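Local atomic coordinates of putative acyl-CoA N-acyltransferase (Klebsiella pneumoniae subsp. pneumoniae, PDB entry 3LOD), a protein that probably transfers an acyl group from acyl-coenzyme A to an acceptor, as a member of the GNAT acetyltransferase family whose own substrate is not established. Residues A[39-52]-A[65-79]. Numbering follows the deposited sequence.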
ATOM      1  N   LEU A  39       8.763   7.229  -8.400  1.00 84.31           N
ATOM      2  CA  LEU A  39       9.304   6.897  -9.734  1.00 84.36           C
ATOM      3  C   LEU A  39       8.668   5.599 -10.440  1.00 83.09           C
ATOM      4  O   LEU A  39       7.737   5.734 -11.292  1.00 83.13           O
ATOM      5  CB  LEU A  39      10.871   6.912  -9.684  1.00 85.16           C
ATOM      6  CG  LEU A  39      11.630   6.295  -8.469  1.00 87.38           C
ATOM      7  CD1 LEU A  39      12.072   4.783  -8.678  1.00 87.79           C
ATOM      8  CD2 LEU A  39      12.833   7.179  -8.015  1.00 88.57           C
ATOM      9  N   ASP A  40       9.127   4.381 -10.068  1.00 80.34           N
ATOM     10  CA  ASP A  40       8.778   3.115 -10.799  1.00 77.52           C
ATOM     11  C   ASP A  40       7.269   2.811 -11.109  1.00 73.90           C
ATOM     12  O   ASP A  40       6.986   2.166 -12.108  1.00 74.44           O
ATOM     13  CB  ASP A  40       9.538   1.858 -10.221  1.00 78.42           C
ATOM     14  CG  ASP A  40       9.849   0.721 -11.320  1.00 80.68           C
ATOM     15  OD1 ASP A  40      10.781  -0.107 -11.079  1.00 81.62           O
ATOM     16  OD2 ASP A  40       9.194   0.640 -12.405  1.00 79.90           O
ATOM     17  N   LEU A  41       6.300   3.239 -10.310  1.00 68.97           N
ATOM     18  CA  LEU A  41       4.919   2.804 -10.610  1.00 63.91           C
ATOM     19  C   LEU A  41       4.339   3.342 -11.911  1.00 61.38           C
ATOM     20  O   LEU A  41       3.440   2.741 -12.490  1.00 60.73           O
ATOM     21  CB  LEU A  41       3.950   3.112  -9.469  1.00 63.66           C
ATOM     22  CG  LEU A  41       3.848   2.220  -8.231  1.00 60.93           C
ATOM     23  CD1 LEU A  41       2.780   2.758  -7.350  1.00 57.94           C
ATOM     24  CD2 LEU A  41       3.530   0.802  -8.559  1.00 59.36           C
ATOM     25  N   SER A  42       4.845   4.481 -12.364  1.00 58.57           N
ATOM     26  CA  SER A  42       4.295   5.138 -13.544  1.00 55.53           C
ATOM     27  C   SER A  42       4.560   4.367 -14.827  1.00 53.64           C
ATOM     28  O   SER A  42       3.747   4.426 -15.739  1.00 52.90           O
ATOM     29  CB  SER A  42       4.824   6.565 -13.653  1.00 55.56           C
ATOM     30  OG  SER A  42       6.144   6.648 -13.156  1.00 54.85           O
ATOM     31  N   GLN A  43       5.676   3.633 -14.883  1.00 51.57           N
ATOM     32  CA  GLN A  43       6.125   2.922 -16.104  1.00 49.84           C
ATOM     33  C   GLN A  43       5.282   1.723 -16.468  1.00 48.80           C
ATOM     34  O   GLN A  43       5.118   1.409 -17.641  1.00 48.99           O
ATOM     35  CB  GLN A  43       7.553   2.381 -15.966  1.00 49.69           C
ATOM     36  CG  GLN A  43       8.404   2.987 -14.866  1.00 49.89           C
ATOM     37  CD  GLN A  43       9.249   4.176 -15.305  1.00 50.34           C
ATOM     38  OE1 GLN A  43       9.981   4.749 -14.492  1.00 51.11           O
ATOM     39  NE2 GLN A  43       9.171   4.540 -16.587  1.00 49.42           N
ATOM     40  N   LEU A  44       4.783   1.029 -15.452  1.00 47.63           N
ATOM     41  CA  LEU A  44       4.195  -0.297 -15.623  1.00 46.26           C
ATOM     42  C   LEU A  44       2.932  -0.265 -16.469  1.00 45.46           C
ATOM     43  O   LEU A  44       2.237   0.762 -16.518  1.00 45.30           O
ATOM     44  CB  LEU A  44       3.902  -0.931 -14.257  1.00 46.16           C
ATOM     45  CG  LEU A  44       5.007  -1.676 -13.505  1.00 45.64           C
ATOM     46  CD1 LEU A  44       6.339  -0.954 -13.472  1.00 47.07           C
ATOM     47  CD2 LEU A  44       4.556  -1.854 -12.104  1.00 45.12           C
ATOM     48  N   PRO A  45       2.644  -1.380 -17.165  1.00 44.57           N
ATOM     49  CA  PRO A  45       1.294  -1.552 -17.730  1.00 44.00           C
ATOM     50  C   PRO A  45       0.174  -1.210 -16.700  1.00 43.25           C
ATOM     51  O   PRO A  45       0.060  -1.852 -15.649  1.00 43.55           O
ATOM     52  CB  PRO A  45       1.271  -3.023 -18.176  1.00 43.87           C
ATOM     53  CG  PRO A  45       2.708  -3.568 -17.910  1.00 44.58           C
ATOM     54  CD  PRO A  45       3.594  -2.393 -17.663  1.00 44.37           C
ATOM     55  N   PRO A  46      -0.627  -0.177 -16.996  1.00 42.44           N
ATOM     56  CA  PRO A  46      -1.674   0.425 -16.151  1.00 41.61           C
ATOM     57  C   PRO A  46      -2.819  -0.488 -15.700  1.00 40.71           C
ATOM     58  O   PRO A  46      -3.416  -0.228 -14.667  1.00 40.70           O
ATOM     59  CB  PRO A  46      -2.239   1.521 -17.055  1.00 42.11           C
ATOM     60  CG  PRO A  46      -1.046   1.896 -17.980  1.00 42.36           C
ATOM     61  CD  PRO A  46      -0.492   0.536 -18.283  1.00 42.67           C
ATOM     62  N   GLN A  47      -3.156  -1.515 -16.478  1.00 39.77           N
ATOM     63  CA  GLN A  47      -4.126  -2.517 -16.043  1.00 38.93           C
ATOM     64  C   GLN A  47      -3.580  -3.218 -14.796  1.00 37.49           C
ATOM     65  O   GLN A  47      -4.343  -3.614 -13.919  1.00 37.35           O
ATOM     66  CB  GLN A  47      -4.360  -3.580 -17.119  1.00 39.44           C
ATOM     67  CG  GLN A  47      -4.968  -3.045 -18.399  1.00 43.08           C
ATOM     68  CD  GLN A  47      -3.917  -2.668 -19.480  1.00 46.97           C
ATOM     69  OE1 GLN A  47      -3.918  -3.246 -20.581  1.00 47.84           O
ATOM     70  NE2 GLN A  47      -3.031  -1.707 -19.170  1.00 46.68           N
ATOM     71  N   THR A  48      -2.255  -3.367 -14.733  1.00 35.09           N
ATOM     72  CA  THR A  48      -1.632  -4.174 -13.722  1.00 32.58           C
ATOM     73  C   THR A  48      -1.437  -3.423 -12.415  1.00 31.41           C
ATOM     74  O   THR A  48      -0.933  -3.995 -11.454  1.00 31.87           O
ATOM     75  CB  THR A  48      -0.266  -4.733 -14.179  1.00 33.42           C
ATOM     76  OG1 THR A  48       0.735  -3.702 -14.099  1.00 31.89           O
ATOM     77  CG2 THR A  48      -0.355  -5.367 -15.603  1.00 31.65           C
ATOM     78  N   VAL A  49      -1.852  -2.164 -12.351  1.00 28.88           N
ATOM     79  CA  VAL A  49      -1.654  -1.383 -11.137  1.00 26.74           C
ATOM     80  C   VAL A  49      -2.977  -0.893 -10.551  1.00 25.47           C
ATOM     81  O   VAL A  49      -3.774  -0.266 -11.258  1.00 25.10           O
ATOM     82  CB  VAL A  49      -0.755  -0.145 -11.433  1.00 27.78           C
ATOM     83  CG1 VAL A  49      -0.606   0.800 -10.187  1.00 26.87           C
ATOM     84  CG2 VAL A  49       0.619  -0.573 -11.993  1.00 26.15           C
ATOM     85  N   ILE A  50      -3.226  -1.206  -9.279  1.00 23.51           N
ATOM     86  CA  ILE A  50      -4.316  -0.580  -8.536  1.00 21.80           C
ATOM     87  C   ILE A  50      -3.694   0.453  -7.617  1.00 22.38           C
ATOM     88  O   ILE A  50      -2.739   0.145  -6.870  1.00 22.37           O
ATOM     89  CB  ILE A  50      -5.079  -1.584  -7.646  1.00 21.80           C
ATOM     90  CG1 ILE A  50      -5.857  -2.594  -8.483  1.00 20.33           C
ATOM     91  CG2 ILE A  50      -6.024  -0.887  -6.649  1.00 16.51           C
ATOM     92  CD1 ILE A  50      -6.090  -3.866  -7.669  1.00 18.67           C
ATOM     93  N   ALA A  51      -4.259   1.651  -7.637  1.00 21.63           N
ATOM     94  CA  ALA A  51      -3.761   2.736  -6.847  1.00 21.72           C
ATOM     95  C   ALA A  51      -4.957   3.504  -6.312  1.00 21.94           C
ATOM     96  O   ALA A  51      -5.882   3.867  -7.073  1.00 22.18           O
ATOM     97  CB  ALA A  51      -2.939   3.620  -7.708  1.00 22.06           C
ATOM     98  N   LEU A  52      -4.918   3.777  -5.016  1.00 21.06           N
ATOM     99  CA  LEU A  52      -6.020   4.453  -4.304  1.00 20.32           C
ATOM    100  C   LEU A  52      -5.529   5.588  -3.402  1.00 19.15           C
ATOM    101  O   LEU A  52      -4.369   5.565  -2.953  1.00 19.05           O
ATOM    102  CB  LEU A  52      -6.755   3.435  -3.421  1.00 19.04           C
ATOM    103  CG  LEU A  52      -7.429   2.217  -4.068  1.00 20.92           C
ATOM    104  CD1 LEU A  52      -8.168   1.335  -3.027  1.00 18.13           C
ATOM    105  CD2 LEU A  52      -8.360   2.598  -5.216  1.00 18.27           C
ATOM    106  N   GLY A  65      -2.055   4.256  -1.481  1.00 15.98           N
ATOM    107  CA  GLY A  65      -1.347   2.974  -1.571  1.00 15.16           C
ATOM    108  C   GLY A  65      -1.672   2.289  -2.880  1.00 16.27           C
ATOM    109  O   GLY A  65      -2.547   2.739  -3.641  1.00 15.56           O
ATOM    110  N   ALA A  66      -0.981   1.187  -3.148  1.00 16.35           N
ATOM    111  CA  ALA A  66      -1.079   0.576  -4.462  1.00 17.52           C
ATOM    112  C   ALA A  66      -0.744  -0.904  -4.430  1.00 18.27           C
ATOM    113  O   ALA A  66      -0.010  -1.397  -3.514  1.00 20.05           O
ATOM    114  CB  ALA A  66      -0.185   1.275  -5.430  1.00 16.75           C
ATOM    115  N   ILE A  67      -1.299  -1.607  -5.407  1.00 17.92           N
ATOM    116  CA  ILE A  67      -1.061  -3.030  -5.556  1.00 18.70           C
ATOM    117  C   ILE A  67      -0.699  -3.256  -6.998  1.00 19.10           C
ATOM    118  O   ILE A  67      -1.404  -2.783  -7.907  1.00 20.23           O
ATOM    119  CB  ILE A  67      -2.316  -3.848  -5.224  1.00 19.01           C
ATOM    120  CG1 ILE A  67      -2.564  -3.803  -3.726  1.00 19.45           C
ATOM    121  CG2 ILE A  67      -2.176  -5.306  -5.723  1.00 17.81           C
ATOM    122  CD1 ILE A  67      -3.922  -4.330  -3.335  1.00 21.64           C
ATOM    123  N   VAL A  68       0.396  -3.977  -7.200  1.00 19.91           N
ATOM    124  CA  VAL A  68       0.835  -4.404  -8.524  1.00 19.23           C
ATOM    125  C   VAL A  68       0.485  -5.865  -8.656  1.00 20.40           C
ATOM    126  O   VAL A  68       0.992  -6.682  -7.859  1.00 20.80           O
ATOM    127  CB  VAL A  68       2.341  -4.299  -8.635  1.00 19.00           C
ATOM    128  CG1 VAL A  68       2.844  -4.919  -9.998  1.00 20.41           C
ATOM    129  CG2 VAL A  68       2.789  -2.844  -8.460  1.00 16.87           C
ATOM    130  N   LEU A  69      -0.375  -6.191  -9.641  1.00 21.22           N
ATOM    131  CA  LEU A  69      -0.863  -7.557  -9.913  1.00 21.40           C
ATOM    132  C   LEU A  69      -0.075  -8.360 -10.955  1.00 23.12           C
ATOM    133  O   LEU A  69       0.244  -7.870 -12.031  1.00 23.80           O
ATOM    134  CB  LEU A  69      -2.271  -7.496 -10.435  1.00 21.13           C
ATOM    135  CG  LEU A  69      -3.352  -6.726  -9.729  1.00 19.64           C
ATOM    136  CD1 LEU A  69      -4.428  -6.476 -10.776  1.00 21.06           C
ATOM    137  CD2 LEU A  69      -3.838  -7.650  -8.686  1.00 17.66           C
ATOM    138  N   SER A  70       0.158  -9.638 -10.662  1.00 24.65           N
ATOM    139  CA  SER A  70       0.921 -10.508 -11.521  1.00 25.67           C
ATOM    140  C   SER A  70      -0.066 -11.395 -12.260  1.00 25.78           C
ATOM    141  O   SER A  70      -1.247 -11.472 -11.898  1.00 24.65           O
ATOM    142  CB  SER A  70       1.822 -11.360 -10.655  1.00 26.49           C
ATOM    143  OG  SER A  70       1.176 -12.587 -10.289  1.00 30.98           O
ATOM    144  N   GLU A  71       0.404 -12.085 -13.290  1.00 25.74           N
ATOM    145  CA  GLU A  71      -0.537 -12.900 -14.041  1.00 25.98           C
ATOM    146  C   GLU A  71      -0.877 -14.235 -13.345  1.00 25.13           C
ATOM    147  O   GLU A  71      -1.806 -14.909 -13.754  1.00 25.01           O
ATOM    148  CB  GLU A  71      -0.163 -13.053 -15.534  1.00 26.38           C
ATOM    149  CG  GLU A  71       1.270 -13.484 -15.811  1.00 29.13           C
ATOM    150  CD  GLU A  71       1.674 -13.284 -17.279  1.00 31.89           C
ATOM    151  OE1 GLU A  71       1.772 -12.111 -17.727  1.00 32.78           O
ATOM    152  OE2 GLU A  71       1.906 -14.296 -17.974  1.00 29.80           O
ATOM    153  N   GLU A  72      -0.178 -14.592 -12.270  1.00 24.09           N
ATOM    154  CA  GLU A  72      -0.599 -15.783 -11.521  1.00 23.14           C
ATOM    155  C   GLU A  72      -1.503 -15.506 -10.299  1.00 22.59           C
ATOM    156  O   GLU A  72      -1.657 -16.380  -9.429  1.00 20.64           O
ATOM    157  CB  GLU A  72       0.598 -16.654 -11.136  1.00 22.98           C
ATOM    158  CG  GLU A  72       1.341 -17.214 -12.319  1.00 25.15           C
ATOM    159  CD  GLU A  72       0.446 -17.995 -13.304  1.00 28.86           C
ATOM    160  OE1 GLU A  72      -0.492 -18.734 -12.859  1.00 30.61           O
ATOM    161  OE2 GLU A  72       0.684 -17.856 -14.537  1.00 30.22           O
ATOM    162  N   GLY A  73      -2.098 -14.305 -10.234  1.00 21.71           N
ATOM    163  CA  GLY A  73      -3.019 -13.993  -9.151  1.00 21.75           C
ATOM    164  C   GLY A  73      -2.406 -13.520  -7.831  1.00 23.64           C
ATOM    165  O   GLY A  73      -3.150 -13.307  -6.849  1.00 25.15           O
ATOM    166  N   PHE A  74      -1.078 -13.363  -7.772  1.00 22.84           N
ATOM    167  CA  PHE A  74      -0.449 -12.608  -6.686  1.00 23.43           C
ATOM    168  C   PHE A  74      -0.546 -11.108  -6.964  1.00 23.61           C
ATOM    169  O   PHE A  74      -0.707 -10.687  -8.106  1.00 24.71           O
ATOM    170  CB  PHE A  74       1.013 -13.019  -6.506  1.00 22.92           C
ATOM    171  CG  PHE A  74       1.157 -14.442  -6.075  1.00 24.30           C
ATOM    172  CD1 PHE A  74       1.160 -15.472  -7.013  1.00 25.65           C
ATOM    173  CD2 PHE A  74       1.161 -14.775  -4.741  1.00 25.82           C
ATOM    174  CE1 PHE A  74       1.238 -16.801  -6.635  1.00 24.49           C
ATOM    175  CE2 PHE A  74       1.256 -16.127  -4.360  1.00 24.88           C
ATOM    176  CZ  PHE A  74       1.277 -17.115  -5.308  1.00 23.90           C
ATOM    177  N   GLY A  75      -0.502 -10.327  -5.900  1.00 22.99           N
ATOM    178  CA  GLY A  75      -0.559  -8.883  -5.955  1.00 21.48           C
ATOM    179  C   GLY A  75       0.539  -8.440  -4.996  1.00 21.11           C
ATOM    180  O   GLY A  75       0.740  -9.055  -3.919  1.00 21.05           O
ATOM    181  N   GLU A  76       1.293  -7.417  -5.377  1.00 19.35           N
ATOM    182  CA  GLU A  76       2.209  -6.884  -4.415  1.00 18.86           C
ATOM    183  C   GLU A  76       1.699  -5.513  -3.960  1.00 18.85           C
ATOM    184  O   GLU A  76       1.449  -4.632  -4.811  1.00 19.68           O
ATOM    185  CB  GLU A  76       3.592  -6.798  -4.988  1.00 17.32           C
ATOM    186  CG  GLU A  76       4.481  -6.121  -4.022  1.00 21.90           C
ATOM    187  CD  GLU A  76       5.882  -5.923  -4.512  1.00 26.74           C
ATOM    188  OE1 GLU A  76       6.284  -6.499  -5.578  1.00 31.15           O
ATOM    189  OE2 GLU A  76       6.596  -5.223  -3.791  1.00 23.92           O
ATOM    190  N   MET A  77       1.563  -5.346  -2.647  1.00 18.28           N
ATOM    191  CA  MET A  77       1.176  -4.059  -1.985  1.00 18.46           C
ATOM    192  C   MET A  77       2.395  -3.183  -1.686  1.00 20.04           C
ATOM    193  O   MET A  77       3.403  -3.615  -1.071  1.00 19.64           O
ATOM    194  CB  MET A  77       0.422  -4.282  -0.677  1.00 16.34           C
ATOM    195  CG  MET A  77      -0.220  -3.002  -0.210  1.00 16.93           C
ATOM    196  SD  MET A  77      -1.548  -3.176   1.006  1.00 10.39           S
ATOM    197  CE  MET A  77      -2.683  -4.069   0.080  1.00 21.92           C
ATOM    198  N   LYS A  78       2.319  -1.931  -2.135  1.00 20.64           N
ATOM    199  CA  LYS A  78       3.454  -1.067  -1.965  1.00 20.24           C
ATOM    200  C   LYS A  78       2.990   0.368  -2.011  1.00 22.05           C
ATOM    201  O   LYS A  78       1.797   0.677  -2.333  1.00 21.57           O
ATOM    202  CB  LYS A  78       4.501  -1.361  -3.018  1.00 19.66           C
ATOM    203  CG  LYS A  78       4.142  -0.959  -4.424  1.00 21.15           C
ATOM    204  CD  LYS A  78       4.928  -1.752  -5.490  1.00 22.27           C
ATOM    205  CE  LYS A  78       6.436  -1.457  -5.549  1.00 30.15           C
ATOM    206  NZ  LYS A  78       7.049  -2.210  -6.744  1.00 33.48           N
ATOM    207  N   ARG A  79       3.929   1.238  -1.666  1.00 21.92           N
ATOM    208  CA  ARG A  79       3.704   2.668  -1.645  1.00 22.79           C
ATOM    209  C   ARG A  79       2.568   3.096  -0.787  1.00 22.42           C
ATOM    210  O   ARG A  79       1.862   4.021  -1.158  1.00 24.31           O
ATOM    211  CB  ARG A  79       3.495   3.255  -3.045  1.00 23.44           C
ATOM    212  CG  ARG A  79       4.540   2.912  -4.112  1.00 27.10           C
ATOM    213  CD  ARG A  79       5.972   2.984  -3.619  1.00 33.92           C
ATOM    214  NE  ARG A  79       6.835   3.684  -4.553  1.00 36.64           N
ATOM    215  CZ  ARG A  79       7.867   4.404  -4.138  1.00 41.74           C
ATOM    216  NH1 ARG A  79       8.627   5.073  -5.021  1.00 42.09           N
ATOM    217  NH2 ARG A  79       8.108   4.473  -2.816  1.00 43.17           N
TER
HETATM  218  O   HOH W   1       6.531   3.910  -7.419  1.00 30.83           O
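The antiparallel hairpin of strands 49-55 and 61-69 in the GNAT sheet pairs Ile50 with Ile67 and Leu52 with Gly65 as hydrogen-bonded pairs. Ile50 N donates to Ile67 O at 2.8 Å and Ile67 N returns a bond to Ile50 O. Leu69 N reaches Thr48 O at 2.9 Å, which carries the pairing one residue beyond the start of strand 49-55.

On the sheet face that carries Ala66 and Val68, the loop before strand 49-55 folds back and lowers Leu41 onto the hairpin. With CG anti to the carbonyl carbon (chi1 -80°), the branch point of Leu41 is carried toward the hairpin, where its methyls part: CD1 sits 3.7 Å from Arg79 CG and also touches the methyl of Ala66, while CD2 meets Val68 CG2 at 3.7 Å. The Leu41 and Arg79 side chains run past each other in opposite directions, although Leu41 is poorly ordered and its exact packing less certain. Leu44 crosses Val68 at about a right angle, its CD2 4.1 Å from Val68 CG1. In the GNAT fold this central sheet is flanked by helices on both faces; here Phe16 of helix 14-26 also packs on Leu41, whereas Leu52 and Ile67, on the other face, lie against helix 91-104.

A water joins loop to strand, accepting from Leu41 N at 3.0 Å and from Arg79 NE at 2.9 Å, in the guanidinium plane. Arg79 NH2 forms a salt bridge with Asp24, so two partners, at NE and NH2, probably hold the guanidinium in its orientation.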